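L-threonine dehydrogenase (Flavobacterium frigidimaris, PDB 2YY7) binds NAD and probably catalyses the NAD-dependent oxidation of L-threonine, as a UDP-galactose 4-epimerase-like member of the short-chain dehydrogenase/reductase superfamily. Local coordinates at residues Ala188-Tyr193 and Lys199-Phe204; Ala253-Lys258 and Ser302-Met307; Pro48-Asn53 and Glu61-Val66. All blocks are in the same frame, centred on the assembly; numbering follows the deposited sequence.

Contact 1. Residues Ala188-Tyr193 and Lys199-Phe204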
loop_
_atom_site.group_PDB
_atom_site.type_symbol
_atom_site.label_atom_id
_atom_site.label_comp_id
_atom_site.label_asym_id
_atom_site.label_seq_id
_atom_site.Cartn_x
_atom_site.Cartn_y
_atom_site.Cartn_z
ATOM N N ALA A 188 -6.058 -4.148 -26.669
ATOM C CA ALA A 188 -7.072 -3.279 -27.267
ATOM C C ALA A 188 -6.472 -2.271 -28.249
ATOM O O ALA A 188 -7.198 -1.586 -28.970
ATOM C CB ALA A 188 -7.856 -2.553 -26.175
ATOM N N VAL A 189 -5.147 -2.168 -28.246
ATOM C CA VAL A 189 -4.441 -1.286 -29.162
ATOM C C VAL A 189 -3.875 -2.173 -30.271
ATOM O O VAL A 189 -4.097 -1.928 -31.455
ATOM C CB VAL A 189 -3.286 -0.539 -28.454
ATOM C CG1 VAL A 189 -2.470 0.264 -29.472
ATOM C CG2 VAL A 189 -3.857 0.388 -27.389
ATOM N N ASP A 190 -3.163 -3.221 -29.869
ATOM C CA ASP A 190 -2.558 -4.155 -30.815
ATOM C C ASP A 190 -3.560 -4.699 -31.837
ATOM O O ASP A 190 -3.258 -4.800 -33.027
ATOM C CB ASP A 190 -1.929 -5.324 -30.056
ATOM C CG ASP A 190 -0.700 -4.916 -29.268
ATOM O OD1 ASP A 190 -0.209 -5.747 -28.474
ATOM O OD2 ASP A 190 -0.225 -3.775 -29.443
ATOM N N ILE A 191 -4.752 -5.046 -31.362
ATOM C CA ILE A 191 -5.796 -5.596 -32.218
ATOM C C ILE A 191 -6.064 -4.702 -33.425
ATOM O O ILE A 191 -6.395 -5.192 -34.502
ATOM C CB ILE A 191 -7.105 -5.801 -31.418
ATOM C CG1 ILE A 191 -8.103 -6.619 -32.240
ATOM C CG2 ILE A 191 -7.695 -4.454 -31.029
ATOM C CD1 ILE A 191 -9.353 -7.005 -31.461
ATOM N N PHE A 192 -5.921 -3.393 -33.248
ATOM C CA PHE A 192 -6.140 -2.464 -34.353
ATOM C C PHE A 192 -4.995 -2.536 -35.364
ATOM O O PHE A 192 -5.229 -2.591 -36.569
ATOM C CB PHE A 192 -6.300 -1.031 -33.824
ATOM C CG PHE A 192 -7.683 -0.728 -33.288
ATOM C CD1 PHE A 192 -8.735 -0.451 -34.157
ATOM C CD2 PHE A 192 -7.935 -0.735 -31.916
ATOM C CE1 PHE A 192 -10.021 -0.183 -33.669
ATOM C CE2 PHE A 192 -9.215 -0.471 -31.420
ATOM C CZ PHE A 192 -10.258 -0.195 -32.298
ATOM N N TYR A 193 -3.757 -2.555 -34.882
ATOM C CA TYR A 193 -2.616 -2.623 -35.788
ATOM C C TYR A 193 -2.573 -3.921 -36.590
ATOM O O TYR A 193 -2.271 -3.906 -37.786
ATOM C CB TYR A 193 -1.302 -2.440 -35.020
ATOM C CG TYR A 193 -1.065 -1.012 -34.577
ATOM C CD1 TYR A 193 -1.598 -0.530 -33.383
ATOM C CD2 TYR A 193 -0.350 -0.125 -35.383
ATOM C CE1 TYR A 193 -1.425 0.804 -33.001
ATOM C CE2 TYR A 193 -0.176 1.206 -35.012
ATOM C CZ TYR A 193 -0.716 1.664 -33.822
ATOM O OH TYR A 193 -0.564 2.986 -33.467
ATOM N N LYS A 199 -4.997 -8.307 -41.002
ATOM C CA LYS A 199 -6.390 -8.707 -41.145
ATOM C C LYS A 199 -6.706 -9.889 -40.231
ATOM O O LYS A 199 -7.679 -10.609 -40.447
ATOM C CB LYS A 199 -6.687 -9.085 -42.596
ATOM C CG LYS A 199 -7.789 -8.265 -43.228
ATOM C CD LYS A 199 -7.434 -6.784 -43.278
ATOM C CE LYS A 199 -6.266 -6.517 -44.215
ATOM N NZ LYS A 199 -6.012 -5.054 -44.370
ATOM N N LYS A 200 -5.862 -10.087 -39.220
ATOM C CA LYS A 200 -6.036 -11.156 -38.240
ATOM C C LYS A 200 -5.212 -10.813 -37.001
ATOM O O LYS A 200 -4.230 -10.076 -37.085
ATOM C CB LYS A 200 -5.593 -12.506 -38.816
ATOM C CG LYS A 200 -4.133 -12.576 -39.220
ATOM C CD LYS A 200 -3.794 -13.932 -39.826
ATOM C CE LYS A 200 -4.668 -14.237 -41.041
ATOM N NZ LYS A 200 -4.349 -15.560 -41.653
ATOM N N TYR A 201 -5.612 -11.346 -35.853
ATOM C CA TYR A 201 -4.908 -11.055 -34.611
ATOM C C TYR A 201 -4.959 -12.215 -33.624
ATOM O O TYR A 201 -5.961 -12.924 -33.530
ATOM C CB TYR A 201 -5.522 -9.803 -33.962
ATOM C CG TYR A 201 -4.965 -9.438 -32.594
ATOM C CD1 TYR A 201 -5.820 -9.233 -31.510
ATOM C CD2 TYR A 201 -3.593 -9.296 -32.386
ATOM C CE1 TYR A 201 -5.328 -8.899 -30.254
ATOM C CE2 TYR A 201 -3.084 -8.959 -31.128
ATOM C CZ TYR A 201 -3.961 -8.764 -30.065
ATOM O OH TYR A 201 -3.478 -8.452 -28.817
ATOM N N GLU A 202 -3.859 -12.410 -32.907
ATOM C CA GLU A 202 -3.781 -13.441 -31.887
ATOM C C GLU A 202 -3.761 -12.691 -30.556
ATOM O O GLU A 202 -2.752 -12.101 -30.173
ATOM C CB GLU A 202 -2.522 -14.292 -32.081
ATOM C CG GLU A 202 -2.573 -15.142 -33.358
ATOM C CD GLU A 202 -1.397 -16.097 -33.492
ATOM O OE1 GLU A 202 -1.383 -16.895 -34.452
ATOM O OE2 GLU A 202 -0.488 -16.050 -32.642
ATOM N N CYS A 203 -4.902 -12.711 -29.876
ATOM C CA CYS A 203 -5.106 -12.021 -28.604
ATOM C C CYS A 203 -4.472 -12.720 -27.395
ATOM O O CYS A 203 -4.583 -13.938 -27.253
ATOM C CB CYS A 203 -6.612 -11.871 -28.379
ATOM S SG CYS A 203 -7.097 -10.694 -27.115
ATOM N N PHE A 204 -3.823 -11.954 -26.517
ATOM C CA PHE A 204 -3.194 -12.545 -25.341
ATOM C C PHE A 204 -4.101 -12.637 -24.107
ATOM O O PHE A 204 -3.632 -12.900 -22.998
ATOM C CB PHE A 204 -1.882 -11.817 -25.001
ATOM C CG PHE A 204 -2.048 -10.371 -24.616
ATOM C CD1 PHE A 204 -2.560 -10.018 -23.371
ATOM C CD2 PHE A 204 -1.636 -9.357 -25.483
ATOM C CE1 PHE A 204 -2.654 -8.679 -22.989
ATOM C CE2 PHE A 204 -1.725 -8.015 -25.111
ATOM C CZ PHE A 204 -2.233 -7.675 -23.863
HETATM O O HOH W 1 -0.770 -8.237 -28.771
#
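Ile191 and Tyr201 form the tight half of a helix-to-strand packing in which helix 187-197 turns back, through Lys199 with its positive phi, into strand 200-203. This strand belongs to a small two-stranded parallel sheet, apart from the large Rossmann-type sheet. The phenol ring lies flat against the helix backbone: Ile191 CA sits 3.9 Å from the ring centroid of Tyr201 and 17° off its normal, a CH-pi contact over the face but offset toward the rim. Beside it Ile191 CG1 comes to 3.5 Å from Tyr201 CD1, the two side chains crossing at about a right angle. With CG anti to the backbone N (chi1 175°), Tyr201 sends its ring across to the helix, while the backbone N of Cys203 lies over the centre of the opposite face.

Toward the phenol end the packing gives way to a looser, watery side. There Asp190 CB is 3.7 Å from Tyr201 OH, yet the carboxylate and the hydroxyl do not bond directly. Phe204 adds little, its ring edge turned to Asp190 OD1; its own cation-pi partner is Arg272, and a MES molecule, probably from the crystallisation liquor, lies near its ring. One water, in the ring planes of both Tyr201 and Phe204, bridges the two polar groups, donating to Asp190 OD1 at 2.6 Å and lying 2.7 Å from Tyr201 OH.

Contact 2. Residues Ala253-Lys258 and Ser302-Met307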
loop_
_atom_site.group_PDB
_atom_site.type_symbol
_atom_site.label_atom_id
_atom_site.label_comp_id
_atom_site.label_asym_id
_atom_site.label_seq_id
_atom_site.Cartn_x
_atom_site.Cartn_y
_atom_site.Cartn_z
ATOM N N ALA A 253 -13.502 -6.926 -31.163
ATOM C CA ALA A 253 -13.166 -7.591 -32.417
ATOM C C ALA A 253 -14.381 -7.519 -33.348
ATOM O O ALA A 253 -14.236 -7.341 -34.555
ATOM C CB ALA A 253 -12.777 -9.051 -32.158
ATOM N N ASN A 254 -15.577 -7.648 -32.776
ATOM C CA ASN A 254 -16.808 -7.586 -33.561
ATOM C C ASN A 254 -17.052 -6.180 -34.098
ATOM O O ASN A 254 -17.574 -6.010 -35.200
ATOM C CB ASN A 254 -18.016 -8.029 -32.725
ATOM C CG ASN A 254 -18.089 -9.538 -32.550
ATOM O OD1 ASN A 254 -17.488 -10.294 -33.315
ATOM N ND2 ASN A 254 -18.847 -9.985 -31.551
ATOM N N GLU A 255 -16.682 -5.167 -33.322
ATOM C CA GLU A 255 -16.870 -3.795 -33.773
ATOM C C GLU A 255 -15.921 -3.535 -34.946
ATOM O O GLU A 255 -16.284 -2.867 -35.917
ATOM C CB GLU A 255 -16.583 -2.808 -32.639
ATOM C CG GLU A 255 -16.991 -1.379 -32.968
ATOM C CD GLU A 255 -18.489 -1.232 -33.164
ATOM O OE1 GLU A 255 -18.910 -0.259 -33.820
ATOM O OE2 GLU A 255 -19.248 -2.086 -32.657
ATOM N N ILE A 256 -14.704 -4.063 -34.847
ATOM C CA ILE A 256 -13.709 -3.900 -35.905
ATOM C C ILE A 256 -14.171 -4.600 -37.183
ATOM O O ILE A 256 -13.920 -4.116 -38.291
ATOM C CB ILE A 256 -12.334 -4.476 -35.469
ATOM C CG1 ILE A 256 -11.751 -3.616 -34.346
ATOM C CG2 ILE A 256 -11.370 -4.524 -36.655
ATOM C CD1 ILE A 256 -10.474 -4.169 -33.747
ATOM N N LYS A 257 -14.853 -5.732 -37.024
ATOM C CA LYS A 257 -15.349 -6.497 -38.173
ATOM C C LYS A 257 -16.333 -5.711 -39.031
ATOM O O LYS A 257 -16.529 -6.030 -40.202
ATOM C CB LYS A 257 -16.002 -7.801 -37.711
ATOM C CG LYS A 257 -15.008 -8.843 -37.241
ATOM C CD LYS A 257 -15.696 -10.124 -36.800
ATOM C CE LYS A 257 -14.669 -11.172 -36.394
ATOM N NZ LYS A 257 -15.291 -12.385 -35.794
ATOM N N LYS A 258 -16.955 -4.689 -38.447
ATOM C CA LYS A 258 -17.898 -3.854 -39.182
ATOM C C LYS A 258 -17.128 -2.986 -40.173
ATOM O O LYS A 258 -17.677 -2.543 -41.180
ATOM C CB LYS A 258 -18.692 -2.960 -38.225
ATOM C CG LYS A 258 -19.588 -3.718 -37.261
ATOM C CD LYS A 258 -20.358 -2.760 -36.368
ATOM C CE LYS A 258 -21.154 -3.517 -35.317
ATOM N NZ LYS A 258 -21.927 -2.595 -34.440
ATOM N N SER A 302 -17.619 4.700 -31.460
ATOM C CA SER A 302 -16.941 5.921 -31.891
ATOM C C SER A 302 -15.420 5.819 -31.776
ATOM O O SER A 302 -14.690 6.427 -32.560
ATOM C CB SER A 302 -17.454 7.139 -31.106
ATOM O OG SER A 302 -17.363 6.943 -29.707
ATOM N N MET A 303 -14.934 5.057 -30.803
ATOM C CA MET A 303 -13.494 4.902 -30.661
ATOM C C MET A 303 -12.941 4.037 -31.785
ATOM O O MET A 303 -11.891 4.340 -32.352
ATOM C CB MET A 303 -13.135 4.260 -29.325
ATOM C CG MET A 303 -11.681 3.833 -29.269
ATOM S SD MET A 303 -11.248 2.985 -27.772
ATOM C CE MET A 303 -11.945 1.342 -28.108
ATOM N N THR A 304 -13.641 2.951 -32.097
ATOM C CA THR A 304 -13.204 2.050 -33.156
ATOM C C THR A 304 -13.115 2.806 -34.480
ATOM O O THR A 304 -12.154 2.653 -35.230
ATOM C CB THR A 304 -14.172 0.855 -33.317
ATOM O OG1 THR A 304 -14.157 0.066 -32.120
ATOM C CG2 THR A 304 -13.749 -0.020 -34.494
ATOM N N LYS A 305 -14.120 3.628 -34.758
ATOM C CA LYS A 305 -14.141 4.404 -35.990
ATOM C C LYS A 305 -12.933 5.330 -36.048
ATOM O O LYS A 305 -12.201 5.351 -37.041
ATOM C CB LYS A 305 -15.427 5.236 -36.072
ATOM C CG LYS A 305 -15.512 6.126 -37.301
ATOM C CD LYS A 305 -16.762 6.996 -37.260
ATOM C CE LYS A 305 -16.875 7.853 -38.512
ATOM N NZ LYS A 305 -18.003 8.823 -38.422
ATOM N N ASP A 306 -12.732 6.091 -34.973
ATOM C CA ASP A 306 -11.625 7.042 -34.884
ATOM C C ASP A 306 -10.255 6.374 -34.982
ATOM O O ASP A 306 -9.336 6.928 -35.582
ATOM C CB ASP A 306 -11.737 7.843 -33.581
ATOM C CG ASP A 306 -10.918 9.119 -33.609
ATOM O OD1 ASP A 306 -9.736 9.089 -33.217
ATOM O OD2 ASP A 306 -11.462 10.157 -34.044
ATOM N N MET A 307 -10.114 5.184 -34.401
ATOM C CA MET A 307 -8.845 4.462 -34.468
ATOM C C MET A 307 -8.546 4.055 -35.906
ATOM O O MET A 307 -7.449 4.293 -36.420
ATOM C CB MET A 307 -8.882 3.203 -33.588
ATOM C CG MET A 307 -8.629 3.452 -32.101
ATOM S SD MET A 307 -6.943 4.009 -31.736
ATOM C CE MET A 307 -6.064 2.438 -31.696
#
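From segment 302-307, Thr304 makes the contact, against Glu255 and, more lightly, Ile256 of segment 253-258. Its side chain points at the other helix and touches with the whole fork. Thr304 OG1 rests 3.3 Å from Glu255 CG, an approach to a methylene and not a hydrogen bond, and Thr304 CB follows at 3.6 Å from the same carbon. The hydroxyl is satisfied within its own helix, by the backbone O of Leu300 one turn earlier, and the methyl Thr304 CG2 lies 3.8 Å from Glu255 CG.

Glu255 therefore takes part through its aliphatic portion. Its CG stands anti to the backbone N (chi1 -170°), laid against the threonine, and a bend at chi2 (64°) turns the carboxylate aside. There Glu255 OE2 forms a salt bridge with Lys258, three residues on, whose NZ is 3.3 Å away; the hydrogen bond within it is weak. Ile256 makes the lightest touch, its CG1 lying 4.1 Å from Thr304 CG2.

The pair is part of a three-helix packing: helix 187-197 fits alongside, with Phe192 against both Ile256 and Thr304. Farther round helix 300-311, Met303 and Met307 lie on Ile174 of strand 164-174 and Tyr215 of strand 211-215, so this helix lies between helix 249-257 and those two strands of the large sheet.

Contact 3. Residues Pro48-Asn53 and Glu61-Val66. With NAD (nicotinamide-adenine-dinucleotide), chain E.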
loop_
_atom_site.group_PDB
_atom_site.type_symbol
_atom_site.label_atom_id
_atom_site.label_comp_id
_atom_site.label_asym_id
_atom_site.label_seq_id
_atom_site.Cartn_x
_atom_site.Cartn_y
_atom_site.Cartn_z
ATOM N N PRO A 48 10.014 22.558 -26.204
ATOM C CA PRO A 48 11.104 22.386 -25.239
ATOM C C PRO A 48 11.161 20.962 -24.689
ATOM O O PRO A 48 10.182 20.467 -24.127
ATOM C CB PRO A 48 10.769 23.403 -24.153
ATOM C CG PRO A 48 10.064 24.485 -24.913
ATOM C CD PRO A 48 9.149 23.683 -25.810
ATOM N N PHE A 49 12.308 20.311 -24.852
ATOM C CA PHE A 49 12.490 18.947 -24.362
ATOM C C PHE A 49 13.733 18.853 -23.482
ATOM O O PHE A 49 14.767 19.459 -23.778
ATOM C CB PHE A 49 12.635 17.965 -25.529
ATOM C CG PHE A 49 12.817 16.537 -25.092
ATOM C CD1 PHE A 49 11.716 15.742 -24.792
ATOM C CD2 PHE A 49 14.092 16.003 -24.934
ATOM C CE1 PHE A 49 11.882 14.430 -24.338
ATOM C CE2 PHE A 49 14.271 14.693 -24.479
ATOM C CZ PHE A 49 13.165 13.907 -24.181
ATOM N N GLU A 50 13.629 18.080 -22.407
ATOM C CA GLU A 50 14.736 17.892 -21.479
ATOM C C GLU A 50 14.891 16.423 -21.106
ATOM O O GLU A 50 13.915 15.759 -20.743
ATOM C CB GLU A 50 14.494 18.686 -20.191
ATOM C CG GLU A 50 14.456 20.191 -20.369
ATOM C CD GLU A 50 15.837 20.814 -20.349
ATOM O OE1 GLU A 50 16.826 20.085 -20.574
ATOM O OE2 GLU A 50 15.929 22.037 -20.114
ATOM N N VAL A 51 16.114 15.915 -21.192
ATOM C CA VAL A 51 16.365 14.536 -20.801
ATOM C C VAL A 51 16.374 14.555 -19.277
ATOM O O VAL A 51 16.932 15.466 -18.670
ATOM C CB VAL A 51 17.744 14.037 -21.288
ATOM C CG1 VAL A 51 18.033 12.657 -20.704
ATOM C CG2 VAL A 51 17.774 13.986 -22.810
ATOM N N VAL A 52 15.748 13.564 -18.654
ATOM C CA VAL A 52 15.731 13.512 -17.200
ATOM C C VAL A 52 15.489 12.099 -16.709
ATOM O O VAL A 52 14.848 11.299 -17.386
ATOM C CB VAL A 52 14.626 14.431 -16.600
ATOM C CG1 VAL A 52 13.243 13.828 -16.842
ATOM C CG2 VAL A 52 14.862 14.621 -15.108
ATOM N N ASN A 53 16.037 11.788 -15.543
ATOM C CA ASN A 53 15.817 10.483 -14.942
ATOM C C ASN A 53 15.000 10.794 -13.696
ATOM O O ASN A 53 15.525 11.349 -12.732
ATOM C CB ASN A 53 17.130 9.812 -14.537
ATOM C CG ASN A 53 16.913 8.400 -14.026
ATOM O OD1 ASN A 53 15.869 8.100 -13.450
ATOM N ND2 ASN A 53 17.895 7.529 -14.229
ATOM N N GLU A 61 14.627 18.594 -9.593
ATOM C CA GLU A 61 14.705 19.886 -8.920
ATOM C C GLU A 61 15.348 20.917 -9.851
ATOM O O GLU A 61 14.907 22.065 -9.914
ATOM C CB GLU A 61 15.522 19.756 -7.629
ATOM C CG GLU A 61 15.589 21.027 -6.797
ATOM C CD GLU A 61 16.394 20.855 -5.518
ATOM O OE1 GLU A 61 17.588 20.482 -5.601
ATOM O OE2 GLU A 61 15.831 21.093 -4.427
ATOM N N HIS A 62 16.383 20.502 -10.579
ATOM C CA HIS A 62 17.077 21.396 -11.506
ATOM C C HIS A 62 16.182 21.888 -12.645
ATOM O O HIS A 62 16.259 23.056 -13.036
ATOM C CB HIS A 62 18.305 20.701 -12.104
ATOM C CG HIS A 62 18.979 21.491 -13.185
ATOM N ND1 HIS A 62 19.639 22.677 -12.941
ATOM C CD2 HIS A 62 19.073 21.275 -14.519
ATOM C CE1 HIS A 62 20.111 23.157 -14.079
ATOM N NE2 HIS A 62 19.781 22.326 -15.052
ATOM N N LEU A 63 15.349 21.003 -13.190
ATOM C CA LEU A 63 14.457 21.403 -14.278
ATOM C C LEU A 63 13.368 22.329 -13.748
ATOM O O LEU A 63 12.939 23.260 -14.438
ATOM C CB LEU A 63 13.823 20.177 -14.949
ATOM C CG LEU A 63 14.798 19.195 -15.607
ATOM C CD1 LEU A 63 14.028 18.072 -16.293
ATOM C CD2 LEU A 63 15.663 19.933 -16.615
ATOM N N VAL A 64 12.917 22.066 -12.525
ATOM C CA VAL A 64 11.892 22.894 -11.900
ATOM C C VAL A 64 12.424 24.311 -11.749
ATOM O O VAL A 64 11.700 25.281 -11.968
ATOM C CB VAL A 64 11.509 22.368 -10.496
ATOM C CG1 VAL A 64 10.717 23.434 -9.736
ATOM C CG2 VAL A 64 10.676 21.092 -10.624
ATOM N N GLU A 65 13.696 24.421 -11.377
ATOM C CA GLU A 65 14.325 25.720 -11.180
ATOM C C GLU A 65 14.641 26.464 -12.487
ATOM O O GLU A 65 14.320 27.648 -12.619
ATOM C CB GLU A 65 15.600 25.547 -10.344
ATOM C CG GLU A 65 16.095 26.817 -9.665
ATOM C CD GLU A 65 16.634 27.839 -10.647
ATOM O OE1 GLU A 65 17.559 27.492 -11.416
ATOM O OE2 GLU A 65 16.137 28.986 -10.643
ATOM N N VAL A 66 15.253 25.782 -13.456
ATOM C CA VAL A 66 15.596 26.436 -14.718
ATOM C C VAL A 66 14.408 26.728 -15.627
ATOM O O VAL A 66 14.504 27.575 -16.518
ATOM C CB VAL A 66 16.653 25.636 -15.521
ATOM C CG1 VAL A 66 17.969 25.627 -14.764
ATOM C CG2 VAL A 66 16.171 24.226 -15.787
HETATM P PA NAD E . 4.567 4.442 -21.157
HETATM O O1A NAD E . 4.023 4.421 -22.543
HETATM O O2A NAD E . 5.297 3.217 -20.738
HETATM O O5B NAD E . 5.392 5.767 -20.894
HETATM C C5B NAD E . 6.294 5.869 -19.829
HETATM C C4B NAD E . 7.352 6.889 -20.171
HETATM O O4B NAD E . 8.139 7.104 -18.998
HETATM C C3B NAD E . 8.285 6.400 -21.304
HETATM O O3B NAD E . 8.382 7.367 -22.364
HETATM C C2B NAD E . 9.605 6.129 -20.571
HETATM O O2B NAD E . 10.739 6.351 -21.392
HETATM C C1B NAD E . 9.509 7.112 -19.394
HETATM N N9A NAD E . 10.420 6.771 -18.292
HETATM C C8A NAD E . 10.660 5.495 -17.783
HETATM N N7A NAD E . 11.569 5.604 -16.803
HETATM C C5A NAD E . 11.879 6.914 -16.680
HETATM C C6A NAD E . 12.780 7.569 -15.856
HETATM N N6A NAD E . 13.565 6.888 -15.049
HETATM N N1A NAD E . 12.920 8.928 -15.966
HETATM C C2A NAD E . 12.174 9.652 -16.883
HETATM N N3A NAD E . 11.291 9.015 -17.734
HETATM C C4A NAD E . 11.169 7.652 -17.618
HETATM O O3 NAD E . 3.350 4.562 -20.117
HETATM P PN NAD E . 1.931 5.333 -20.277
HETATM O O1N NAD E . 2.085 6.683 -20.915
HETATM O O2N NAD E . 0.971 4.310 -20.775
HETATM O O5D NAD E . 1.544 5.573 -18.719
HETATM C C5D NAD E . 1.884 6.800 -18.058
HETATM C C4D NAD E . 1.300 6.764 -16.618
HETATM O O4D NAD E . -0.082 6.457 -16.665
HETATM C C3D NAD E . 1.915 5.675 -15.734
HETATM O O3D NAD E . 1.951 6.150 -14.391
HETATM C C2D NAD E . 0.901 4.557 -15.792
HETATM O O2D NAD E . 1.090 3.720 -14.676
HETATM C C1D NAD E . -0.421 5.324 -15.837
HETATM N N1N NAD E . -1.486 4.470 -16.412
HETATM C C2N NAD E . -1.450 4.135 -17.750
HETATM C C3N NAD E . -2.454 3.332 -18.280
HETATM C C7N NAD E . -2.508 3.047 -19.757
HETATM O O7N NAD E . -3.508 2.175 -20.154
HETATM N N7N NAD E . -1.618 3.560 -20.625
HETATM C C4N NAD E . -3.484 2.846 -17.453
HETATM C C5N NAD E . -3.521 3.215 -16.106
HETATM C C6N NAD E . -2.515 4.006 -15.585
#
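Asn53 OD1 is gripped by two N-H groups: the adenine amino nitrogen N6A of NAD donates to it over 3.1 Å in an almost straight bond (172°), and the backbone N of Leu55 provides a second hydrogen bond. Next to it, the carbonyl O of Val52 lies 3.2 Å from C2A of the adenine. The segment 48-53 thus carries the cofactor's base at its end, while Val52 and Glu50 turn their side chains to helix 57-66, as in the beta-alpha units of a Rossmann fold.

Leu63 is the helix residue that meets both. Its two methyls divide the work: Leu63 CD1 packs 3.7 Å from Val52 CB, and Leu63 CD2 comes to 3.8 Å from Glu50 CD. Val52 keeps CG2 anti to its backbone N, which brings that methyl, too, against Leu63 CD1, the two side chains meeting at a slant. Glu50 and Leu63 run past each other in opposite directions. The glutamate is bent at chi2 (-84°), folding its carboxylate back over the leucine methyl, where Glu50 OE2 is hydrogen-bonded to His67 NE2 just beyond the helix.

Strand 49-51 runs parallel to strand 31-35 in the large sheet, with Glu50 and Val52 bonded through the backbone to Asp35, whose carboxylate is itself hydrogen-bonded to NAD, and helix 57-66 packs on this part of the sheet.

In the fold
Contacts 1 and 2 form one continuous packed region, their centres 12 Å apart. Phe192 and Ile191 of helix 187-197 join them: Phe192 CE1 lies 3.6 Å from Met307 CB, and Ile191 CG1 is 3.7 Å from Ile256 CD1. Contact 3 is remote, its centre about 37 Å from that of contact 1 and 40 Å from that of contact 2, and it lies across the chain's centre from contact 2. Contact 3 alone reaches the cofactor directly, at the adenine end. Contact 1 is nearer the cofactor site, with the side chain of Phe204 about 11 Å from NAD and that of Asp190 about 8 Å from that of Gln13, whereas contact 2 lies away from it.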